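PDB 5K04: uncharacterized protein from Candida albicans, which serves as the non-catalytic MDM20 subunit of the NatB N-terminal acetyltransferase complex, probably forming a helical scaffold for the catalytic subunit NAT3. Local coordinates for residues W148-F153 with K173-G178; N184-Y189 with V488-E493; T350-V355 with L377-S382. All blocks are in the same frame, centred on the assembly; numbering follows the deposited sequence.

Interaction 1: W148-F153 with K173-G178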
# COMPACT_ATOMS: atom_id res chain seq x y z
N TRP A 148 24.58 0.94 13.70
CA TRP A 148 23.21 1.09 14.20
C TRP A 148 23.02 2.46 14.84
O TRP A 148 22.13 3.24 14.47
CB TRP A 148 22.91 0.00 15.23
CG TRP A 148 22.73 -1.37 14.65
CD1 TRP A 148 22.93 -1.75 13.35
CD2 TRP A 148 22.28 -2.56 15.35
NE1 TRP A 148 22.64 -3.10 13.20
CE2 TRP A 148 22.24 -3.61 14.40
CE3 TRP A 148 21.92 -2.82 16.67
CZ2 TRP A 148 21.85 -4.91 14.74
CZ3 TRP A 148 21.53 -4.12 17.02
CH2 TRP A 148 21.51 -5.14 16.05
N TYR A 149 23.88 2.76 15.82
CA TYR A 149 23.80 4.00 16.57
C TYR A 149 23.88 5.20 15.64
O TYR A 149 23.07 6.12 15.73
CB TYR A 149 24.92 3.99 17.60
CG TYR A 149 24.88 5.06 18.64
CD1 TYR A 149 23.66 5.62 19.04
CD2 TYR A 149 26.05 5.53 19.23
CE1 TYR A 149 23.61 6.61 20.01
CE2 TYR A 149 26.01 6.53 20.21
CZ TYR A 149 24.79 7.07 20.60
OH TYR A 149 24.73 8.06 21.56
N ALA A 150 24.84 5.17 14.70
CA ALA A 150 25.03 6.25 13.73
C ALA A 150 23.81 6.39 12.82
O ALA A 150 23.32 7.50 12.58
CB ALA A 150 26.27 5.98 12.89
N PHE A 151 23.34 5.27 12.29
CA PHE A 151 22.16 5.30 11.43
C PHE A 151 20.95 5.84 12.19
O PHE A 151 20.12 6.55 11.61
CB PHE A 151 21.90 3.89 10.88
CG PHE A 151 20.77 3.83 9.90
CD1 PHE A 151 20.89 4.43 8.65
CD2 PHE A 151 19.59 3.18 10.22
CE1 PHE A 151 19.84 4.37 7.74
CE2 PHE A 151 18.55 3.11 9.32
CZ PHE A 151 18.67 3.71 8.08
N SER A 152 20.86 5.54 13.49
CA SER A 152 19.73 6.00 14.29
C SER A 152 19.72 7.52 14.42
O SER A 152 18.65 8.09 14.67
CB SER A 152 19.76 5.34 15.68
OG SER A 152 20.83 5.83 16.47
N PHE A 153 20.87 8.18 14.25
CA PHE A 153 20.90 9.64 14.28
C PHE A 153 20.29 10.24 13.03
O PHE A 153 19.64 11.28 13.08
CB PHE A 153 22.33 10.15 14.45
CG PHE A 153 22.81 10.11 15.86
CD1 PHE A 153 22.29 10.99 16.80
CD2 PHE A 153 23.75 9.18 16.27
CE1 PHE A 153 22.71 10.95 18.14
CE2 PHE A 153 24.18 9.13 17.59
CZ PHE A 153 23.66 10.02 18.53
N LYS A 173 28.23 11.64 12.15
CA LYS A 173 29.41 11.79 11.32
C LYS A 173 30.65 11.26 12.03
O LYS A 173 31.45 10.52 11.44
CB LYS A 173 29.59 13.27 10.95
CG LYS A 173 30.70 13.51 9.95
CD LYS A 173 31.23 14.93 10.01
CE LYS A 173 30.49 15.87 9.08
NZ LYS A 173 31.20 17.18 9.00
N LYS A 174 30.80 11.62 13.30
CA LYS A 174 32.00 11.25 14.05
C LYS A 174 32.03 9.75 14.35
O LYS A 174 33.10 9.14 14.35
CB LYS A 174 32.04 12.08 15.33
CG LYS A 174 32.99 11.62 16.40
CD LYS A 174 32.79 12.45 17.66
CE LYS A 174 31.31 12.49 18.07
NZ LYS A 174 31.04 13.46 19.18
N LEU A 175 30.87 9.14 14.60
CA LEU A 175 30.81 7.69 14.76
C LEU A 175 31.25 6.97 13.50
O LEU A 175 31.97 5.97 13.56
CB LEU A 175 29.38 7.26 15.11
CG LEU A 175 28.91 7.55 16.52
CD1 LEU A 175 27.41 7.47 16.57
CD2 LEU A 175 29.56 6.57 17.48
N MET A 176 30.81 7.46 12.34
CA MET A 176 31.17 6.84 11.07
C MET A 176 32.65 7.06 10.75
O MET A 176 33.34 6.14 10.30
CB MET A 176 30.27 7.37 9.93
CG MET A 176 28.78 6.84 10.02
SD MET A 176 28.63 5.11 10.29
CE MET A 176 29.58 4.65 8.87
N GLU A 177 33.16 8.28 11.00
CA GLU A 177 34.58 8.53 10.79
C GLU A 177 35.42 7.57 11.62
O GLU A 177 36.48 7.12 11.15
CB GLU A 177 34.89 10.01 11.09
CG GLU A 177 34.31 10.97 10.00
CD GLU A 177 34.30 12.48 10.34
OE1 GLU A 177 34.61 12.87 11.49
OE2 GLU A 177 33.98 13.28 9.42
N GLY A 178 34.94 7.17 12.80
CA GLY A 178 35.64 6.20 13.64
C GLY A 178 35.78 4.81 13.04
O GLY A 178 36.60 4.02 13.52
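The CD1 methyl of Leu175 is the apolar point on which two aromatic side chains converge, 3.6 Å from Tyr149 CD2 and 3.8 Å from Phe153 CE2. The leucine crosses both aromatic side chains at about a right angle. Its CG stands anti to the carbonyl carbon (chi1 -74°), which carries the branch toward the facing helix. The two rings, one helical turn apart, also support each other: Phe153 CE2 sits 3.5 Å above the plane of the Tyr149 ring, displaced toward its rim.

Beside this group the backbones come close over Ala150. Its CB lies 4.0 Å from Leu175 CB, and the CA atoms of the pair are 6.0 Å apart. Helices 143-157 and 162-177 thus form an antiparallel alpha-hairpin, with the axes of these short helical segments 8.9 Å apart at a crossing angle of -151°, an element characteristic of TPR-like alpha-alpha folds. No hydrogen bond crosses between 148-153 and 173-178, which bury 196 Å² by apolar packing. On the buried flank Met176 bends at chi2 and chi3, laying SD 3.6 Å from Ala150 CB; helix 185-192, through Val190 and Tyr191, and Phe182 pack on the same methionine.

The other side of helix 162-177 is polar and takes little part in the contact. Tyr149 and Leu175, although central to the packing, remain partly exposed. Lys173 forms a salt bridge with Glu199 and Glu177 is hydrogen-bonded to Tyr191, so both bond to residues beyond the hairpin, whereas Lys174 is exposed to solvent.

Interaction 2: N184-Y189 with V488-E493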
# COMPACT_ATOMS: atom_id res chain seq x y z
N ASN A 184 32.40 -1.48 2.89
CA ASN A 184 31.37 -1.75 1.90
C ASN A 184 30.57 -0.48 1.64
O ASN A 184 30.73 0.54 2.32
CB ASN A 184 30.45 -2.89 2.34
CG ASN A 184 29.71 -2.57 3.60
OD1 ASN A 184 28.87 -1.66 3.63
ND2 ASN A 184 29.99 -3.35 4.66
N THR A 185 29.67 -0.58 0.66
CA THR A 185 28.92 0.57 0.18
C THR A 185 27.78 0.96 1.13
O THR A 185 27.30 2.10 1.07
CB THR A 185 28.38 0.28 -1.23
OG1 THR A 185 27.54 1.35 -1.64
CG2 THR A 185 27.55 -0.97 -1.24
N GLN A 186 27.38 0.05 2.03
CA GLN A 186 26.39 0.38 3.06
C GLN A 186 26.96 1.34 4.10
O GLN A 186 26.30 2.30 4.50
CB GLN A 186 25.89 -0.90 3.74
CG GLN A 186 25.14 -1.84 2.82
CD GLN A 186 23.76 -1.34 2.42
OE1 GLN A 186 23.29 -0.29 2.86
NE2 GLN A 186 23.09 -2.11 1.57
N GLU A 187 28.18 1.06 4.56
CA GLU A 187 28.82 1.95 5.53
C GLU A 187 29.05 3.33 4.92
O GLU A 187 28.77 4.35 5.56
CB GLU A 187 30.15 1.34 6.02
CG GLU A 187 30.03 -0.07 6.54
CD GLU A 187 31.35 -0.63 7.03
OE1 GLU A 187 32.40 -0.00 6.76
OE2 GLU A 187 31.34 -1.70 7.68
N ILE A 188 29.54 3.37 3.68
CA ILE A 188 29.73 4.64 2.99
C ILE A 188 28.40 5.38 2.87
O ILE A 188 28.33 6.59 3.13
CB ILE A 188 30.38 4.39 1.62
CG1 ILE A 188 31.80 3.83 1.79
CG2 ILE A 188 30.40 5.67 0.80
CD1 ILE A 188 32.49 3.43 0.48
N TYR A 189 27.33 4.66 2.52
CA TYR A 189 26.01 5.28 2.47
C TYR A 189 25.67 5.98 3.79
O TYR A 189 25.29 7.16 3.80
CB TYR A 189 24.96 4.22 2.11
CG TYR A 189 23.51 4.69 2.28
CD1 TYR A 189 22.88 5.45 1.29
CD2 TYR A 189 22.78 4.36 3.42
CE1 TYR A 189 21.56 5.90 1.45
CE2 TYR A 189 21.45 4.77 3.58
CZ TYR A 189 20.85 5.55 2.59
OH TYR A 189 19.56 5.96 2.75
N VAL A 488 22.03 -3.48 6.11
CA VAL A 488 21.41 -3.06 4.86
C VAL A 488 20.74 -1.71 5.06
O VAL A 488 19.53 -1.55 4.86
CB VAL A 488 20.41 -4.12 4.36
CG1 VAL A 488 20.27 -4.02 2.85
CG2 VAL A 488 20.89 -5.51 4.76
N PHE A 489 21.56 -0.72 5.42
CA PHE A 489 21.05 0.61 5.73
C PHE A 489 20.45 1.31 4.51
O PHE A 489 19.55 2.15 4.65
CB PHE A 489 22.18 1.42 6.36
CG PHE A 489 22.82 0.72 7.54
CD1 PHE A 489 22.17 0.68 8.76
CD2 PHE A 489 24.03 0.07 7.42
CE1 PHE A 489 22.72 0.02 9.83
CE2 PHE A 489 24.59 -0.58 8.47
CZ PHE A 489 23.93 -0.61 9.69
N ASN A 490 20.94 0.96 3.30
CA ASN A 490 20.36 1.28 1.98
C ASN A 490 18.84 1.15 1.90
O ASN A 490 18.20 1.83 1.10
CB ASN A 490 20.94 0.34 0.90
CG ASN A 490 22.07 0.97 0.18
OD1 ASN A 490 22.22 2.19 0.22
ND2 ASN A 490 22.87 0.17 -0.49
N LYS A 491 18.28 0.22 2.68
CA LYS A 491 16.89 -0.20 2.55
C LYS A 491 16.11 -0.10 3.84
O LYS A 491 14.89 -0.26 3.81
CB LYS A 491 16.82 -1.66 2.06
CG LYS A 491 17.70 -1.98 0.86
CD LYS A 491 17.24 -1.23 -0.40
CE LYS A 491 17.95 -1.77 -1.67
NZ LYS A 491 17.73 -0.88 -2.85
N LEU A 492 16.80 0.14 4.96
CA LEU A 492 16.19 0.02 6.28
C LEU A 492 15.07 1.04 6.47
O LEU A 492 13.97 0.69 6.92
CB LEU A 492 17.25 0.21 7.36
CG LEU A 492 17.68 -1.09 8.02
CD1 LEU A 492 18.69 -0.83 9.13
CD2 LEU A 492 16.44 -1.86 8.53
N GLU A 493 15.35 2.31 6.15
CA GLU A 493 14.34 3.36 6.30
C GLU A 493 13.05 3.00 5.58
O GLU A 493 11.96 3.28 6.08
CB GLU A 493 14.90 4.68 5.77
CG GLU A 493 14.05 5.87 6.12
CD GLU A 493 14.81 7.21 6.08
OE1 GLU A 493 15.96 7.26 5.57
OE2 GLU A 493 14.25 8.21 6.57
O HOH W 1 18.28 5.91 4.80
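Gln186 and Phe489 bring their CA atoms to 6.0 Å where the first turns of helices 185-192 and 489-503 meet, the axes of these short helical segments inclined at 56°. This is a long-range helix-helix junction of the alpha-helical superhelix, joining parts of the chain some 300 residues apart. Asn184 is the N-cap of the first helix, its OD1 accepting from Glu187 N at 3.0 Å and more weakly from Gln186 N. Across the junction Gln186 bends at chi2 (-72°), which turns its amide back to the second helix. There OE1 receives Asn490 N at 2.7 Å in a nearly straight bond (164°), in the carbonyl plane on a lone pair. Gln186 NE2 also touches Val488 CG1, and Gln186 CB lies at the edge of the Phe489 ring. The catalytic subunit NAT3 lies alongside: its Gln8 bonds to Asn490 O, its Phe7 O to Lys491 NZ, and its Pro40 packs on Gln186. A water at the edge of the Tyr189 ring donates to Glu493 OE1. Over the face of that ring, Asn490 CA makes a CH-pi contact 4.3 Å from the centroid, and Asn490 OD1 stands 3.4 Å above the ring plane, offset toward the rim.

Interaction 3: T350-V355 with L377-S382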
# COMPACT_ATOMS: atom_id res chain seq x y z
N THR A 350 -12.06 11.80 -28.23
CA THR A 350 -12.78 10.90 -27.33
C THR A 350 -13.81 10.03 -28.04
O THR A 350 -14.36 9.13 -27.40
CB THR A 350 -13.49 11.70 -26.24
OG1 THR A 350 -14.27 12.73 -26.86
CG2 THR A 350 -12.47 12.31 -25.27
N ASP A 351 -14.08 10.28 -29.32
CA ASP A 351 -15.04 9.47 -30.08
C ASP A 351 -14.25 8.46 -30.92
O ASP A 351 -13.78 8.78 -32.02
CB ASP A 351 -15.94 10.34 -30.95
CG ASP A 351 -16.97 11.11 -30.14
OD1 ASP A 351 -17.12 10.82 -28.93
OD2 ASP A 351 -17.63 11.99 -30.71
N ASN A 352 -14.11 7.25 -30.39
CA ASN A 352 -13.15 6.28 -30.93
C ASN A 352 -13.75 4.91 -31.23
O ASN A 352 -13.00 3.96 -31.45
CB ASN A 352 -11.97 6.14 -29.96
CG ASN A 352 -11.21 7.45 -29.77
OD1 ASN A 352 -10.79 8.09 -30.74
ND2 ASN A 352 -11.02 7.86 -28.51
N TRP A 353 -15.08 4.78 -31.25
CA TRP A 353 -15.70 3.51 -31.62
C TRP A 353 -15.34 3.10 -33.04
O TRP A 353 -15.28 1.90 -33.34
CB TRP A 353 -17.21 3.58 -31.45
CG TRP A 353 -17.61 3.80 -30.03
CD1 TRP A 353 -18.29 4.88 -29.52
CD2 TRP A 353 -17.34 2.93 -28.92
NE1 TRP A 353 -18.44 4.73 -28.17
CE2 TRP A 353 -17.88 3.55 -27.77
CE3 TRP A 353 -16.70 1.70 -28.78
CZ2 TRP A 353 -17.80 2.98 -26.50
CZ3 TRP A 353 -16.63 1.13 -27.51
CH2 TRP A 353 -17.17 1.77 -26.39
N ASP A 354 -15.09 4.07 -33.92
CA ASP A 354 -14.72 3.73 -35.29
C ASP A 354 -13.43 2.91 -35.32
O ASP A 354 -13.31 1.96 -36.10
CB ASP A 354 -14.58 5.01 -36.13
CG ASP A 354 -13.55 5.99 -35.57
OD1 ASP A 354 -13.46 6.13 -34.33
OD2 ASP A 354 -12.83 6.61 -36.37
N VAL A 355 -12.48 3.24 -34.44
CA VAL A 355 -11.23 2.48 -34.40
C VAL A 355 -11.45 1.14 -33.73
O VAL A 355 -10.93 0.11 -34.18
CB VAL A 355 -10.13 3.29 -33.69
CG1 VAL A 355 -8.84 2.49 -33.65
CG2 VAL A 355 -9.92 4.62 -34.37
N LEU A 377 -11.68 3.08 -23.37
CA LEU A 377 -11.82 3.50 -21.98
C LEU A 377 -11.93 5.02 -21.87
O LEU A 377 -12.81 5.55 -21.19
CB LEU A 377 -10.66 2.97 -21.14
CG LEU A 377 -10.68 3.31 -19.64
CD1 LEU A 377 -11.92 2.74 -18.95
CD2 LEU A 377 -9.42 2.83 -18.97
N ARG A 378 -11.07 5.74 -22.60
CA ARG A 378 -11.19 7.19 -22.68
C ARG A 378 -12.58 7.61 -23.17
O ARG A 378 -13.19 8.53 -22.63
CB ARG A 378 -10.10 7.75 -23.61
CG ARG A 378 -8.72 7.89 -22.96
CD ARG A 378 -7.65 8.21 -24.00
NE ARG A 378 -6.33 8.47 -23.40
CZ ARG A 378 -5.73 9.66 -23.37
NH1 ARG A 378 -6.31 10.73 -23.91
NH2 ARG A 378 -4.53 9.79 -22.81
N THR A 379 -13.09 6.94 -24.20
CA THR A 379 -14.44 7.25 -24.65
C THR A 379 -15.45 6.95 -23.54
O THR A 379 -16.34 7.76 -23.28
CB THR A 379 -14.78 6.46 -25.92
OG1 THR A 379 -13.86 6.82 -26.96
CG2 THR A 379 -16.19 6.80 -26.39
N ILE A 380 -15.30 5.82 -22.85
CA ILE A 380 -16.26 5.47 -21.82
C ILE A 380 -16.18 6.46 -20.67
O ILE A 380 -17.20 6.96 -20.18
CB ILE A 380 -16.06 4.02 -21.36
CG1 ILE A 380 -16.60 3.06 -22.43
CG2 ILE A 380 -16.75 3.77 -20.05
CD1 ILE A 380 -16.27 1.59 -22.17
N VAL A 381 -14.96 6.80 -20.24
CA VAL A 381 -14.80 7.68 -19.09
C VAL A 381 -15.37 9.07 -19.39
O VAL A 381 -16.06 9.67 -18.56
CB VAL A 381 -13.32 7.76 -18.66
CG1 VAL A 381 -13.16 8.77 -17.57
CG2 VAL A 381 -12.85 6.39 -18.20
N SER A 382 -15.12 9.58 -20.60
CA SER A 382 -15.65 10.88 -21.00
C SER A 382 -17.17 10.89 -21.05
O SER A 382 -17.79 11.94 -20.89
CB SER A 382 -15.10 11.28 -22.37
OG SER A 382 -13.70 11.41 -22.32
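Thr379 OG1 is the polar atom on which the loop before helix 353-358 converges. It is modelled as donating to Thr350 O, at a separation too short to be reliable, and it accepts a weak bond from Asn352 ND2 at 3.4 Å. Leu375 O, in the preceding turn of its own helix, competes with Thr350 O for the single hydroxyl proton. The hydroxyl lies anti to its carbonyl carbon (chi1 -60°); this leaves the CG2 methyl anti to the backbone N, facing Trp353 NE1 at 3.5 Å. Further along the indole, Trp353 CH2 rests 4.2 Å from Ile380 CG1, while Pro723 and Ile724 also pack on the tryptophan.

The loop thereby lies across helix 372-383 as a linker between successive helices of the superhelix. Asn352 occupies the N-cap position of helix 353-358 but makes no capping bond; its OD1 is taken by Arg344 NH1, and its ND2 also bonds to Gln349 O. On the exposed side, Ser382 OG approaches Thr350 CG2 to 3.3 Å. That hydroxyl is bonded to Arg378 O at 2.9 Å, while Ser382 N reaches the same oxygen from the opposite face of its plane. Between these two segments the polar link to helix 372-383 therefore runs through the Thr379 hydroxyl, and it is probably modest, since one bond is weak and one proton serves two carbonyls.

In the fold
Interactions 1 and 2 are buried and adjoin each other, their centres 12 Å apart: Phe151 packs on Phe489 and Leu492, Trp148 meets Phe489, and Met176 reaches the backbone of Glu187. Helices 162-177 and 185-192 follow each other in the chain, so the local hairpin continues into the long-range junction. Interaction 3 is only partly buried and lies on the other side of the chain's centre, its centre about 48 Å from that of interaction 2. Chemistry follows place: apolar packing within the hairpin, amide-to-backbone bonding and ring contacts beside NAT3, and a loop-to-helix contact mixing hydroxyl bonds with indole packing in interaction 3.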